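CELL WALL surface anchor family protein (Streptococcus pneumoniae, PDB 2WW8) acts as the pilus adhesin RrgA, a cell-wall-linked surface protein that probably attaches the bacterium to host cells. Local coordinates at residues A[273-278]-A[382-387]; A[358-363]-A[520-525]; A[365-370]-A[530-535]; A[555-560]-A[564-569]. All coordinates share one frame; numbering follows the deposited sequence.

Interaction 1: residues A[273-278]-A[382-387]. With MG (magnesium ion), chain B.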
loop_
_atom_site.group_PDB
_atom_site.type_symbol
_atom_site.label_atom_id
_atom_site.label_comp_id
_atom_site.label_asym_id
_atom_site.label_seq_id
_atom_site.Cartn_x
_atom_site.Cartn_y
_atom_site.Cartn_z
ATOM N N VAL A 273 -32.353 10.927 13.303
ATOM C CA VAL A 273 -33.574 11.691 13.112
ATOM C C VAL A 273 -33.143 13.141 12.879
ATOM O O VAL A 273 -32.620 13.792 13.801
ATOM C CB VAL A 273 -34.520 11.618 14.322
ATOM C CG1 VAL A 273 -35.795 12.523 14.140
ATOM C CG2 VAL A 273 -34.955 10.123 14.633
ATOM N N THR A 274 -33.435 13.650 11.686
ATOM C CA THR A 274 -33.239 15.059 11.395
ATOM C C THR A 274 -34.579 15.794 11.454
ATOM O O THR A 274 -35.598 15.285 10.936
ATOM C CB THR A 274 -32.567 15.216 10.043
ATOM O OG1 THR A 274 -31.218 14.702 10.167
ATOM C CG2 THR A 274 -32.472 16.722 9.616
ATOM N N TYR A 275 -34.588 16.967 12.086
ATOM C CA TYR A 275 -35.868 17.673 12.317
ATOM C C TYR A 275 -35.771 19.191 12.136
ATOM O O TYR A 275 -34.712 19.777 12.351
ATOM C CB TYR A 275 -36.492 17.419 13.687
ATOM C CG TYR A 275 -35.791 18.085 14.867
ATOM C CD1 TYR A 275 -34.608 17.540 15.394
ATOM C CD2 TYR A 275 -36.303 19.244 15.439
ATOM C CE1 TYR A 275 -33.981 18.124 16.500
ATOM C CE2 TYR A 275 -35.688 19.824 16.585
ATOM C CZ TYR A 275 -34.550 19.251 17.096
ATOM O OH TYR A 275 -33.938 19.893 18.149
ATOM N N ALA A 276 -36.918 19.792 11.853
ATOM C CA ALA A 276 -37.049 21.249 11.948
ATOM C C ALA A 276 -38.526 21.449 12.269
ATOM O O ALA A 276 -38.890 21.145 13.445
ATOM C CB ALA A 276 -36.496 22.008 10.703
ATOM N N SER A 277 -39.367 21.971 11.360
ATOM C CA SER A 277 -40.800 22.069 11.692
ATOM C C SER A 277 -41.461 20.692 11.723
ATOM O O SER A 277 -42.614 20.563 12.151
ATOM C CB SER A 277 -41.569 22.894 10.605
ATOM O OG SER A 277 -41.057 24.227 10.557
ATOM N N THR A 278 -40.782 19.690 11.154
ATOM C CA THR A 278 -41.251 18.300 11.191
ATOM C C THR A 278 -39.998 17.436 11.078
ATOM O O THR A 278 -38.872 17.955 10.997
ATOM C CB THR A 278 -42.348 17.932 10.099
ATOM O OG1 THR A 278 -42.852 16.579 10.256
ATOM C CG2 THR A 278 -41.690 18.025 8.705
ATOM N N ILE A 382 -29.646 8.779 23.575
ATOM C CA ILE A 382 -29.928 9.829 22.593
ATOM C C ILE A 382 -28.834 10.884 22.698
ATOM O O ILE A 382 -28.508 11.335 23.833
ATOM C CB ILE A 382 -31.325 10.467 22.895
ATOM C CG1 ILE A 382 -32.420 9.359 22.830
ATOM C CG2 ILE A 382 -31.621 11.722 22.073
ATOM C CD1 ILE A 382 -33.715 9.802 23.544
ATOM N N PHE A 383 -28.247 11.185 21.533
ATOM C CA PHE A 383 -27.430 12.402 21.346
ATOM C C PHE A 383 -28.282 13.440 20.555
ATOM O O PHE A 383 -28.689 13.200 19.431
ATOM C CB PHE A 383 -26.144 12.059 20.552
ATOM C CG PHE A 383 -25.123 11.296 21.328
ATOM C CD1 PHE A 383 -24.188 11.967 22.103
ATOM C CD2 PHE A 383 -25.079 9.889 21.254
ATOM C CE1 PHE A 383 -23.217 11.229 22.814
ATOM C CE2 PHE A 383 -24.129 9.176 21.943
ATOM C CZ PHE A 383 -23.189 9.828 22.724
ATOM N N HIS A 384 -28.546 14.580 21.150
ATOM C CA HIS A 384 -29.372 15.567 20.508
ATOM C C HIS A 384 -28.500 16.818 20.262
ATOM O O HIS A 384 -27.951 17.442 21.205
ATOM C CB HIS A 384 -30.433 15.943 21.506
ATOM C CG HIS A 384 -31.429 16.937 20.971
ATOM N ND1 HIS A 384 -32.447 17.438 21.750
ATOM C CD2 HIS A 384 -31.623 17.442 19.730
ATOM C CE1 HIS A 384 -33.179 18.276 21.028
ATOM N NE2 HIS A 384 -32.694 18.299 19.802
ATOM N N ILE A 385 -28.399 17.182 18.997
ATOM C CA ILE A 385 -27.628 18.348 18.615
ATOM C C ILE A 385 -28.665 19.396 18.180
ATOM O O ILE A 385 -29.465 19.174 17.244
ATOM C CB ILE A 385 -26.673 18.042 17.449
ATOM C CG1 ILE A 385 -25.601 17.053 17.912
ATOM C CG2 ILE A 385 -26.032 19.339 16.840
ATOM C CD1 ILE A 385 -25.101 16.171 16.734
ATOM N N THR A 386 -28.634 20.553 18.833
ATOM C CA THR A 386 -29.605 21.570 18.412
ATOM C C THR A 386 -29.000 22.982 18.490
ATOM O O THR A 386 -28.053 23.193 19.283
ATOM C CB THR A 386 -30.881 21.440 19.282
ATOM O OG1 THR A 386 -31.742 22.561 19.072
ATOM C CG2 THR A 386 -30.564 21.295 20.747
ATOM N N ASP A 387 -29.572 23.936 17.737
ATOM C CA ASP A 387 -29.106 25.332 17.902
ATOM C C ASP A 387 -30.255 26.246 18.339
ATOM O O ASP A 387 -30.196 27.451 18.146
ATOM C CB ASP A 387 -28.403 25.861 16.655
ATOM C CG ASP A 387 -29.396 26.293 15.596
ATOM O OD1 ASP A 387 -30.573 25.883 15.627
ATOM O OD2 ASP A 387 -28.988 26.974 14.645
HETATM MG MG MG B . -32.471 26.738 14.954
HETATM O O HOH W 1 -34.555 22.033 19.966
HETATM O O HOH W 2 -32.016 28.307 16.267
HETATM O O HOH W 3 -34.053 27.875 14.380
HETATM O O HOH W 4 -33.434 25.430 16.260
#
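Tyr-275, the last residue of strand 269-275, meets His-384 of strand 379-386 through a hydrogen bond of 2.6 Å between Tyr-275 OH and His-384 NE2. The two strands are not sheet partners, since strand 225-232 runs between them, and long side chains are needed to bridge the gap. The histidine does so with CG anti to its backbone N (chi1 -178°), which brings the far end of the imidazole up to the tyrosine hydroxyl, while chi1 of 72° sets the phenol over its own backbone. The rings meet rim to rim with planes 52° apart, and the hydroxyl lies in the plane of the imidazole at its edge.

Water extends this polar link. One molecule lies 2.9 Å from Tyr-275 OH and donates to Thr-386 OG1 at 3.0 Å. Thr-386 OG1 is also bonded to Asp-232, and its CG2 methyl rests on a face of the His-384 ring.

Metal coordination follows one residue on. Asp-387 OD1 binds the magnesium ion at 2.2 Å beside three waters, and Ser-234 and Ser-236 complete the shell; OD2 forms a salt bridge with Arg-247. With the Asp-x-Ser-x-Ser sequence that begins at Asp-232, this matches the metal ion-dependent adhesion site of von Willebrand A domains. The network thus probably steadies the strand end carrying a metal ligand, Tyr-275 OH being held by His-384 NE2 and a water, Thr-386 OG1 by Asp-232 and that water.

Interaction 2: residues A[358-363]-A[520-525]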
loop_
_atom_site.group_PDB
_atom_site.type_symbol
_atom_site.label_atom_id
_atom_site.label_comp_id
_atom_site.label_asym_id
_atom_site.label_seq_id
_atom_site.Cartn_x
_atom_site.Cartn_y
_atom_site.Cartn_z
ATOM N N PHE A 358 -39.339 22.203 16.047
ATOM C CA PHE A 358 -40.392 21.412 16.724
ATOM C C PHE A 358 -39.747 20.270 17.537
ATOM O O PHE A 358 -39.730 19.123 17.136
ATOM C CB PHE A 358 -41.373 20.836 15.720
ATOM C CG PHE A 358 -42.652 20.275 16.302
ATOM C CD1 PHE A 358 -42.883 20.200 17.690
ATOM C CD2 PHE A 358 -43.673 19.931 15.433
ATOM C CE1 PHE A 358 -44.103 19.699 18.182
ATOM C CE2 PHE A 358 -44.910 19.434 15.909
ATOM C CZ PHE A 358 -45.136 19.295 17.280
ATOM N N THR A 359 -39.160 20.667 18.664
ATOM C CA THR A 359 -38.279 19.803 19.464
ATOM C C THR A 359 -39.087 18.602 19.975
ATOM O O THR A 359 -38.609 17.474 19.895
ATOM C CB THR A 359 -37.770 20.585 20.701
ATOM O OG1 THR A 359 -37.152 21.778 20.219
ATOM C CG2 THR A 359 -36.665 19.769 21.484
ATOM N N GLN A 360 -40.326 18.825 20.412
ATOM C CA GLN A 360 -41.112 17.725 20.979
ATOM C C GLN A 360 -41.301 16.546 20.048
ATOM O O GLN A 360 -41.236 15.366 20.410
ATOM C CB GLN A 360 -42.488 18.272 21.360
ATOM C CG GLN A 360 -43.315 17.267 22.091
ATOM C CD GLN A 360 -44.695 17.830 22.488
ATOM O OE1 GLN A 360 -45.094 18.977 22.163
ATOM N NE2 GLN A 360 -45.448 16.959 23.209
ATOM N N LYS A 361 -41.522 16.884 18.787
ATOM C CA LYS A 361 -41.771 15.881 17.769
ATOM C C LYS A 361 -40.513 15.025 17.524
ATOM O O LYS A 361 -40.583 13.803 17.282
ATOM C CB LYS A 361 -42.258 16.577 16.467
ATOM C CG LYS A 361 -42.696 15.614 15.324
ATOM C CD LYS A 361 -43.374 16.385 14.142
ATOM C CE LYS A 361 -44.159 15.363 13.255
ATOM N NZ LYS A 361 -44.855 16.045 12.123
ATOM N N ALA A 362 -39.362 15.667 17.614
ATOM C CA ALA A 362 -38.113 14.971 17.467
ATOM C C ALA A 362 -37.870 14.032 18.646
ATOM O O ALA A 362 -37.435 12.917 18.428
ATOM C CB ALA A 362 -36.960 15.997 17.415
ATOM N N LEU A 363 -38.070 14.517 19.871
ATOM C CA LEU A 363 -37.928 13.693 21.075
ATOM C C LEU A 363 -38.916 12.517 20.976
ATOM O O LEU A 363 -38.576 11.382 21.309
ATOM C CB LEU A 363 -38.203 14.562 22.316
ATOM C CG LEU A 363 -37.110 15.565 22.680
ATOM C CD1 LEU A 363 -37.661 16.566 23.739
ATOM C CD2 LEU A 363 -35.787 14.909 23.136
ATOM N N ARG A 520 -41.045 20.230 27.962
ATOM C CA ARG A 520 -40.459 19.723 29.171
ATOM C C ARG A 520 -41.392 18.772 29.933
ATOM O O ARG A 520 -40.969 17.702 30.399
ATOM C CB ARG A 520 -40.025 20.899 30.080
ATOM C CG ARG A 520 -39.577 20.468 31.421
ATOM C CD ARG A 520 -38.982 21.671 32.212
ATOM N NE ARG A 520 -40.004 22.695 32.370
ATOM C CZ ARG A 520 -40.878 22.734 33.378
ATOM N NH1 ARG A 520 -40.898 21.804 34.329
ATOM N NH2 ARG A 520 -41.746 23.724 33.430
ATOM N N TRP A 521 -42.673 19.106 30.057
ATOM C CA TRP A 521 -43.625 18.184 30.642
ATOM C C TRP A 521 -43.763 16.891 29.839
ATOM O O TRP A 521 -43.925 15.804 30.455
ATOM C CB TRP A 521 -44.994 18.875 30.796
ATOM C CG TRP A 521 -44.954 20.011 31.738
ATOM C CD1 TRP A 521 -44.167 20.143 32.841
ATOM C CD2 TRP A 521 -45.809 21.157 31.717
ATOM N NE1 TRP A 521 -44.462 21.319 33.489
ATOM C CE2 TRP A 521 -45.442 21.975 32.798
ATOM C CE3 TRP A 521 -46.811 21.590 30.854
ATOM C CZ2 TRP A 521 -46.078 23.190 33.067
ATOM C CZ3 TRP A 521 -47.438 22.809 31.109
ATOM C CH2 TRP A 521 -47.069 23.582 32.190
ATOM N N TYR A 522 -43.738 17.025 28.508
ATOM C CA TYR A 522 -43.736 15.877 27.602
ATOM C C TYR A 522 -42.527 14.960 27.977
ATOM O O TYR A 522 -42.644 13.729 28.139
ATOM C CB TYR A 522 -43.675 16.228 26.112
ATOM C CG TYR A 522 -43.165 14.982 25.359
ATOM C CD1 TYR A 522 -43.963 13.849 25.153
ATOM C CD2 TYR A 522 -41.835 14.909 24.966
ATOM C CE1 TYR A 522 -43.427 12.718 24.520
ATOM C CE2 TYR A 522 -41.276 13.783 24.346
ATOM C CZ TYR A 522 -42.116 12.719 24.122
ATOM O OH TYR A 522 -41.600 11.587 23.540
ATOM N N TYR A 523 -41.351 15.572 28.097
ATOM C CA TYR A 523 -40.108 14.840 28.371
ATOM C C TYR A 523 -40.218 14.113 29.718
ATOM O O TYR A 523 -39.965 12.889 29.796
ATOM C CB TYR A 523 -38.901 15.795 28.373
ATOM C CG TYR A 523 -37.577 15.083 28.607
ATOM C CD1 TYR A 523 -37.121 14.808 29.897
ATOM C CD2 TYR A 523 -36.790 14.692 27.527
ATOM C CE1 TYR A 523 -35.873 14.137 30.131
ATOM C CE2 TYR A 523 -35.558 14.079 27.732
ATOM C CZ TYR A 523 -35.129 13.792 29.009
ATOM O OH TYR A 523 -33.918 13.127 29.126
ATOM N N ASN A 524 -40.590 14.846 30.767
ATOM C CA ASN A 524 -40.739 14.276 32.105
ATOM C C ASN A 524 -41.735 13.118 32.110
ATOM O O ASN A 524 -41.545 12.120 32.815
ATOM C CB ASN A 524 -41.289 15.316 33.098
ATOM C CG ASN A 524 -40.253 16.367 33.454
ATOM O OD1 ASN A 524 -39.064 16.182 33.208
ATOM N ND2 ASN A 524 -40.707 17.471 34.031
ATOM N N GLY A 525 -42.794 13.289 31.336
ATOM C CA GLY A 525 -43.854 12.277 31.369
ATOM C C GLY A 525 -43.581 10.992 30.586
ATOM O O GLY A 525 -44.116 9.948 30.932
#
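Tyr-522 packs between helices 359-373 and 516-526, whose short segments run almost parallel, 16° apart, with axes 10.2 Å from each other at their closest. Its ring leaves helix 516-526 with CG anti to the backbone N (chi1 159°) and reaches the flank of the other helix, where Leu-363 and Gln-360 receive it.

Leu-363 comes to the ring at its edge, CB standing 3.8 Å from Tyr-522 CE2. The leucine also turns CD1 to the edge of the next ring, 4.3 Å from Tyr-523 CD2, so one branched side chain serves two aromatic neighbours.

Gln-360 lies extended across the base of Tyr-522. Its NE2 is 3.5 Å from Tyr-522 CB, and the amide plane makes 44° with the ring; this is packing, without a hydrogen bond. Its OE1 bonds to the backbone N of Tyr-394; glutamine suits the place, its stem packing on the ring while its oxygen is satisfied.

The side chain of Tyr-522 comes to about 6 Å from a bound calcium ion, and Tyr-522 O accepts a bond from Asn-526 ND2, a calcium ligand's amide. Such side-by-side helices, laid against a parallel sheet, are typical of the alpha/beta fold of von Willebrand A domains.

Interaction 3: residues A[365-370]-A[530-535]. With CA (calcium ion), chain C.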
loop_
_atom_site.group_PDB
_atom_site.type_symbol
_atom_site.label_atom_id
_atom_site.label_comp_id
_atom_site.label_asym_id
_atom_site.label_seq_id
_atom_site.Cartn_x
_atom_site.Cartn_y
_atom_site.Cartn_z
ATOM N N LYS A 365 -40.021 10.991 18.216
ATOM C CA LYS A 365 -39.495 10.067 17.250
ATOM C C LYS A 365 -38.350 9.261 17.898
ATOM O O LYS A 365 -38.317 8.072 17.703
ATOM C CB LYS A 365 -39.034 10.796 15.974
ATOM C CG LYS A 365 -38.589 9.759 14.906
ATOM C CD LYS A 365 -39.681 8.706 14.676
ATOM C CE LYS A 365 -40.658 9.176 13.625
ATOM N NZ LYS A 365 -41.655 8.097 13.388
ATOM N N ALA A 366 -37.438 9.866 18.660
ATOM C CA ALA A 366 -36.382 9.075 19.338
ATOM C C ALA A 366 -37.002 8.079 20.335
ATOM O O ALA A 366 -36.641 6.910 20.356
ATOM C CB ALA A 366 -35.408 9.972 20.088
ATOM N N ASP A 367 -37.964 8.497 21.152
ATOM C CA ASP A 367 -38.611 7.542 22.084
ATOM C C ASP A 367 -39.309 6.401 21.325
ATOM O O ASP A 367 -39.192 5.254 21.739
ATOM C CB ASP A 367 -39.641 8.325 22.916
ATOM C CG ASP A 367 -40.188 7.534 24.079
ATOM O OD1 ASP A 367 -39.471 6.720 24.666
ATOM O OD2 ASP A 367 -41.343 7.746 24.464
ATOM N N GLU A 368 -39.985 6.701 20.206
ATOM C CA GLU A 368 -40.612 5.676 19.369
ATOM C C GLU A 368 -39.619 4.647 18.832
ATOM O O GLU A 368 -39.829 3.427 18.960
ATOM C CB GLU A 368 -41.383 6.329 18.192
ATOM C CG GLU A 368 -41.963 5.366 17.197
ATOM C CD GLU A 368 -42.825 6.103 16.136
ATOM O OE1 GLU A 368 -42.763 7.340 15.921
ATOM O OE2 GLU A 368 -43.648 5.429 15.507
ATOM N N ILE A 369 -38.531 5.115 18.229
ATOM C CA ILE A 369 -37.498 4.204 17.738
ATOM C C ILE A 369 -36.946 3.296 18.852
ATOM O O ILE A 369 -36.849 2.092 18.663
ATOM C CB ILE A 369 -36.341 4.967 17.041
ATOM C CG1 ILE A 369 -36.919 5.595 15.762
ATOM C CG2 ILE A 369 -35.099 4.052 16.820
ATOM C CD1 ILE A 369 -35.944 6.542 15.142
ATOM N N LEU A 370 -36.540 3.873 19.976
ATOM C CA LEU A 370 -35.977 3.054 21.094
ATOM C C LEU A 370 -37.042 2.128 21.684
ATOM O O LEU A 370 -36.778 0.939 21.894
ATOM C CB LEU A 370 -35.426 4.008 22.132
ATOM C CG LEU A 370 -34.150 4.728 21.713
ATOM C CD1 LEU A 370 -33.891 5.837 22.709
ATOM C CD2 LEU A 370 -32.921 3.692 21.617
ATOM N N ASP A 530 -37.913 6.259 31.368
ATOM C CA ASP A 530 -37.289 5.162 30.645
ATOM C C ASP A 530 -35.800 4.887 30.895
ATOM O O ASP A 530 -35.319 3.847 30.468
ATOM C CB ASP A 530 -37.493 5.388 29.153
ATOM C CG ASP A 530 -39.002 5.468 28.793
ATOM O OD1 ASP A 530 -39.869 5.008 29.568
ATOM O OD2 ASP A 530 -39.306 5.980 27.714
ATOM N N GLY A 531 -35.035 5.790 31.499
ATOM C CA GLY A 531 -33.715 5.330 31.961
ATOM C C GLY A 531 -32.707 5.517 30.826
ATOM O O GLY A 531 -31.606 5.000 30.921
ATOM N N TYR A 532 -33.069 6.217 29.758
ATOM C CA TYR A 532 -32.152 6.546 28.666
ATOM C C TYR A 532 -31.020 7.442 29.141
ATOM O O TYR A 532 -31.225 8.262 30.050
ATOM C CB TYR A 532 -32.837 7.222 27.515
ATOM C CG TYR A 532 -34.043 6.586 26.867
ATOM C CD1 TYR A 532 -34.212 5.199 26.816
ATOM C CD2 TYR A 532 -35.050 7.407 26.329
ATOM C CE1 TYR A 532 -35.361 4.621 26.203
ATOM C CE2 TYR A 532 -36.162 6.871 25.748
ATOM C CZ TYR A 532 -36.292 5.484 25.645
ATOM O OH TYR A 532 -37.413 4.939 25.043
ATOM N N ASP A 533 -29.836 7.284 28.557
ATOM C CA ASP A 533 -28.862 8.389 28.601
ATOM C C ASP A 533 -29.261 9.392 27.498
ATOM O O ASP A 533 -29.292 9.103 26.309
ATOM C CB ASP A 533 -27.420 7.913 28.383
ATOM C CG ASP A 533 -26.974 6.954 29.465
ATOM O OD1 ASP A 533 -26.569 7.466 30.528
ATOM O OD2 ASP A 533 -27.033 5.707 29.267
ATOM N N VAL A 534 -29.465 10.645 27.868
ATOM C CA VAL A 534 -29.846 11.677 26.881
ATOM C C VAL A 534 -28.846 12.815 27.083
ATOM O O VAL A 534 -28.838 13.431 28.173
ATOM C CB VAL A 534 -31.271 12.210 27.156
ATOM C CG1 VAL A 534 -31.660 13.207 26.056
ATOM C CG2 VAL A 534 -32.273 11.023 27.183
ATOM N N PHE A 535 -28.083 13.075 26.027
ATOM C CA PHE A 535 -27.050 14.126 25.948
ATOM C C PHE A 535 -27.493 15.201 24.937
ATOM O O PHE A 535 -27.982 14.853 23.869
ATOM C CB PHE A 535 -25.773 13.499 25.381
ATOM C CG PHE A 535 -25.215 12.412 26.242
ATOM C CD1 PHE A 535 -24.674 12.714 27.490
ATOM C CD2 PHE A 535 -25.226 11.083 25.804
ATOM C CE1 PHE A 535 -24.114 11.715 28.330
ATOM C CE2 PHE A 535 -24.649 10.057 26.656
ATOM C CZ PHE A 535 -24.139 10.374 27.924
HETATM CA CA CA C . -41.287 6.504 26.522
HETATM O O HOH W 5 -42.234 5.881 28.699
HETATM O O HOH W 6 -43.642 6.832 26.437
HETATM O O HOH W 7 -41.604 4.194 25.875
#
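A calcium site ties Asp-367, in the middle of helix 359-373, to Asp-530, in the turn that leads into strand 533-539. Asp-367 grips the ion with both oxygens, OD1 at 2.6 Å and OD2 at 2.4 Å from the calcium, whereas Asp-530 uses OD2 alone, also at 2.4 Å. Three waters and the backbone oxygen of Asn-526 bring the ligand atoms to seven. One of these waters donates to Asp-530 OD1, which fixes the turn of that carboxylate.

Tyr-532 belongs to the second shell. Its OH donates a hydrogen bond of 2.7 Å to Asp-367 OD1, arriving nearly in line with the C-O bond, the carboxylate plane turned 66° from the ring. A tyrosine suits this place because its hydroxyl serves the ligand while its ring offers a flat face to Leu-370. Leu-370, one helical turn after Asp-367, puts CD1 over the ring centre in a CH-pi contact, 3.8 Å from the centroid of Tyr-532, and Asp-530 CB covers the opposite face nearer the rim.

Asp-367 OD1 and Asp-530 OD2 approach within 3.1 Å, a closeness that the shared cation allows. The calcium probably offsets the charge of the two carboxylates and pins the helix to the turn.

Interaction 4: residues A[555-560]-A[564-569]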
loop_
_atom_site.group_PDB
_atom_site.type_symbol
_atom_site.label_atom_id
_atom_site.label_comp_id
_atom_site.label_asym_id
_atom_site.label_seq_id
_atom_site.Cartn_x
_atom_site.Cartn_y
_atom_site.Cartn_z
ATOM N N PHE A 555 -34.085 25.028 30.197
ATOM C CA PHE A 555 -34.915 24.192 29.365
ATOM C C PHE A 555 -34.119 23.019 28.771
ATOM O O PHE A 555 -34.624 21.897 28.738
ATOM C CB PHE A 555 -35.543 24.961 28.180
ATOM C CG PHE A 555 -36.140 24.047 27.190
ATOM C CD1 PHE A 555 -37.417 23.499 27.429
ATOM C CD2 PHE A 555 -35.403 23.656 26.070
ATOM C CE1 PHE A 555 -37.907 22.556 26.539
ATOM C CE2 PHE A 555 -35.898 22.733 25.183
ATOM C CZ PHE A 555 -37.180 22.178 25.407
ATOM N N MET A 556 -32.942 23.283 28.203
ATOM C CA MET A 556 -32.131 22.237 27.555
ATOM C C MET A 556 -31.621 21.204 28.570
ATOM O O MET A 556 -31.533 20.002 28.281
ATOM C CB MET A 556 -30.926 22.922 26.859
ATOM C CG MET A 556 -31.280 23.658 25.556
ATOM S SD MET A 556 -32.086 22.594 24.331
ATOM C CE MET A 556 -32.764 23.848 23.242
ATOM N N GLN A 557 -31.268 21.672 29.755
ATOM C CA GLN A 557 -30.963 20.746 30.857
ATOM C C GLN A 557 -32.148 19.806 31.177
ATOM O O GLN A 557 -31.914 18.610 31.447
ATOM C CB GLN A 557 -30.576 21.540 32.094
ATOM C CG GLN A 557 -29.152 22.132 32.002
ATOM C CD GLN A 557 -28.848 23.144 33.102
ATOM O OE1 GLN A 557 -29.749 23.584 33.796
ATOM N NE2 GLN A 557 -27.581 23.559 33.223
ATOM N N SER A 558 -33.383 20.329 31.121
ATOM C CA SER A 558 -34.571 19.573 31.529
ATOM C C SER A 558 -34.946 18.601 30.426
ATOM O O SER A 558 -35.734 17.705 30.680
ATOM C CB SER A 558 -35.789 20.488 31.739
ATOM O OG SER A 558 -36.319 20.875 30.464
ATOM N N ILE A 559 -34.423 18.741 29.209
ATOM C CA ILE A 559 -34.648 17.658 28.243
ATOM C C ILE A 559 -33.397 16.839 28.014
ATOM O O ILE A 559 -33.214 16.268 26.943
ATOM C CB ILE A 559 -35.242 18.162 26.920
ATOM C CG1 ILE A 559 -34.300 19.178 26.234
ATOM C CG2 ILE A 559 -36.661 18.782 27.154
ATOM C CD1 ILE A 559 -34.444 19.231 24.733
ATOM N N SER A 560 -32.524 16.799 29.017
ATOM C CA SER A 560 -31.366 15.906 29.017
ATOM C C SER A 560 -31.529 15.043 30.268
ATOM O O SER A 560 -32.263 15.438 31.180
ATOM C CB SER A 560 -30.062 16.716 29.211
ATOM O OG SER A 560 -29.953 17.707 28.206
ATOM N N GLU A 564 -25.815 18.225 33.835
ATOM C CA GLU A 564 -24.459 18.082 33.298
ATOM C C GLU A 564 -24.453 17.499 31.896
ATOM O O GLU A 564 -23.416 17.546 31.198
ATOM C CB GLU A 564 -23.684 17.078 34.182
ATOM C CG GLU A 564 -23.603 17.615 35.599
ATOM C CD GLU A 564 -24.823 17.352 36.510
ATOM O OE1 GLU A 564 -25.813 16.729 36.092
ATOM O OE2 GLU A 564 -24.797 17.798 37.692
ATOM N N ASN A 565 -25.573 16.922 31.491
ATOM C CA ASN A 565 -25.667 16.244 30.174
ATOM C C ASN A 565 -26.090 17.194 29.037
ATOM O O ASN A 565 -26.180 16.782 27.871
ATOM C CB ASN A 565 -26.636 15.052 30.215
ATOM C CG ASN A 565 -25.963 13.785 30.689
ATOM O OD1 ASN A 565 -24.793 13.776 31.104
ATOM N ND2 ASN A 565 -26.718 12.709 30.639
ATOM N N TYR A 566 -26.271 18.477 29.364
ATOM C CA TYR A 566 -26.344 19.540 28.349
ATOM C C TYR A 566 -25.078 20.413 28.372
ATOM O O TYR A 566 -24.673 20.877 29.435
ATOM C CB TYR A 566 -27.512 20.476 28.687
ATOM C CG TYR A 566 -27.515 21.776 27.871
ATOM C CD1 TYR A 566 -27.605 21.727 26.469
ATOM C CD2 TYR A 566 -27.415 23.017 28.496
ATOM C CE1 TYR A 566 -27.643 22.874 25.719
ATOM C CE2 TYR A 566 -27.453 24.224 27.737
ATOM C CZ TYR A 566 -27.530 24.117 26.361
ATOM O OH TYR A 566 -27.599 25.238 25.545
ATOM N N THR A 567 -24.481 20.667 27.217
ATOM C CA THR A 567 -23.447 21.681 27.079
ATOM C C THR A 567 -23.764 22.554 25.876
ATOM O O THR A 567 -24.104 22.020 24.800
ATOM C CB THR A 567 -22.052 21.068 26.877
ATOM O OG1 THR A 567 -21.777 20.242 28.012
ATOM C CG2 THR A 567 -20.959 22.130 26.812
ATOM N N ASN A 568 -23.602 23.856 26.079
ATOM C CA ASN A 568 -23.718 24.827 24.999
ATOM C C ASN A 568 -22.347 25.078 24.389
ATOM O O ASN A 568 -21.453 25.496 25.075
ATOM C CB ASN A 568 -24.339 26.140 25.473
ATOM C CG ASN A 568 -24.729 27.048 24.298
ATOM O OD1 ASN A 568 -25.302 26.579 23.340
ATOM N ND2 ASN A 568 -24.391 28.343 24.372
ATOM N N VAL A 569 -22.149 24.785 23.101
ATOM C CA VAL A 569 -20.883 25.074 22.425
ATOM C C VAL A 569 -20.947 26.423 21.725
ATOM O O VAL A 569 -21.888 26.722 20.979
ATOM C CB VAL A 569 -20.657 23.899 21.425
ATOM C CG1 VAL A 569 -19.537 24.129 20.544
ATOM C CG2 VAL A 569 -20.512 22.570 22.189
HETATM O O HOH W 8 -25.599 22.324 31.845
#
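Met-556 lies squarely on the ring of Tyr-566, in a beta-alpha-beta crossover in which helix 549-558 joins the parallel neighbours 533-539 and 566-569. Met-556 CB sits over the ring centre in a CH-pi contact, 3.4 Å from the centroid and 9° off the normal. The chain then bends at chi2 (-56°), so that SD lies out past the rim, 5.3 Å from the same centroid, in an oblique Met-aromatic contact. An unbranched, flexible methionine chain suits a place where CB lies on the ring and the sulfur beyond its edge.

Next to it, Gln-557 sets CG beside the base of the tyrosine ring, 4.0 Å from Tyr-566 CD2. The amide continues outward and spans the gap through a water, which accepts from Gln-557 NE2 at 2.7 Å and donates to Tyr-566 O at 3.0 Å. A partly exposed glutamine fits this place, greasy along its stem and polar at its tip.

Further along, Ser-560 packs CB against Asn-565 CB at 3.9 Å, a small residue that fits where the chain turns back on itself.

The second shell belongs to strand 533-539. Thr-536 touches the side chains of both Met-556 and Tyr-566, and its backbone bonds to Asn-565 and Thr-567. Its hydroxyl also bonds with that of Ser-560, while Ser-560 OG donates back to the helix end, 2.8 Å from Met-556 O.

All four contacts lie in one metal-bearing alpha/beta domain, around its five-stranded parallel sheet. Interactions 2 and 3 share helix 359-373, and Tyr-522 OH of the former reaches within 3.9 Å of Asp-367 CB, so the interhelical packing borders the calcium site. Interaction 1 joins the start of that helix through Ala-276 O and Phe-358 N, 2.8 Å apart, a probable hydrogen bond. Its strand 379-386 pairs with strand 533-539 of interaction 3, Ile-382 N lying 2.8 Å from Asp-533 O. Interaction 4 adds the edge strand 566-569, across the sheet from strand 269-275 of interaction 1; Met-556 SD is 4.1 Å from Thr-386 CG2, and the side chain of Met-556 is about 9 Å from the magnesium.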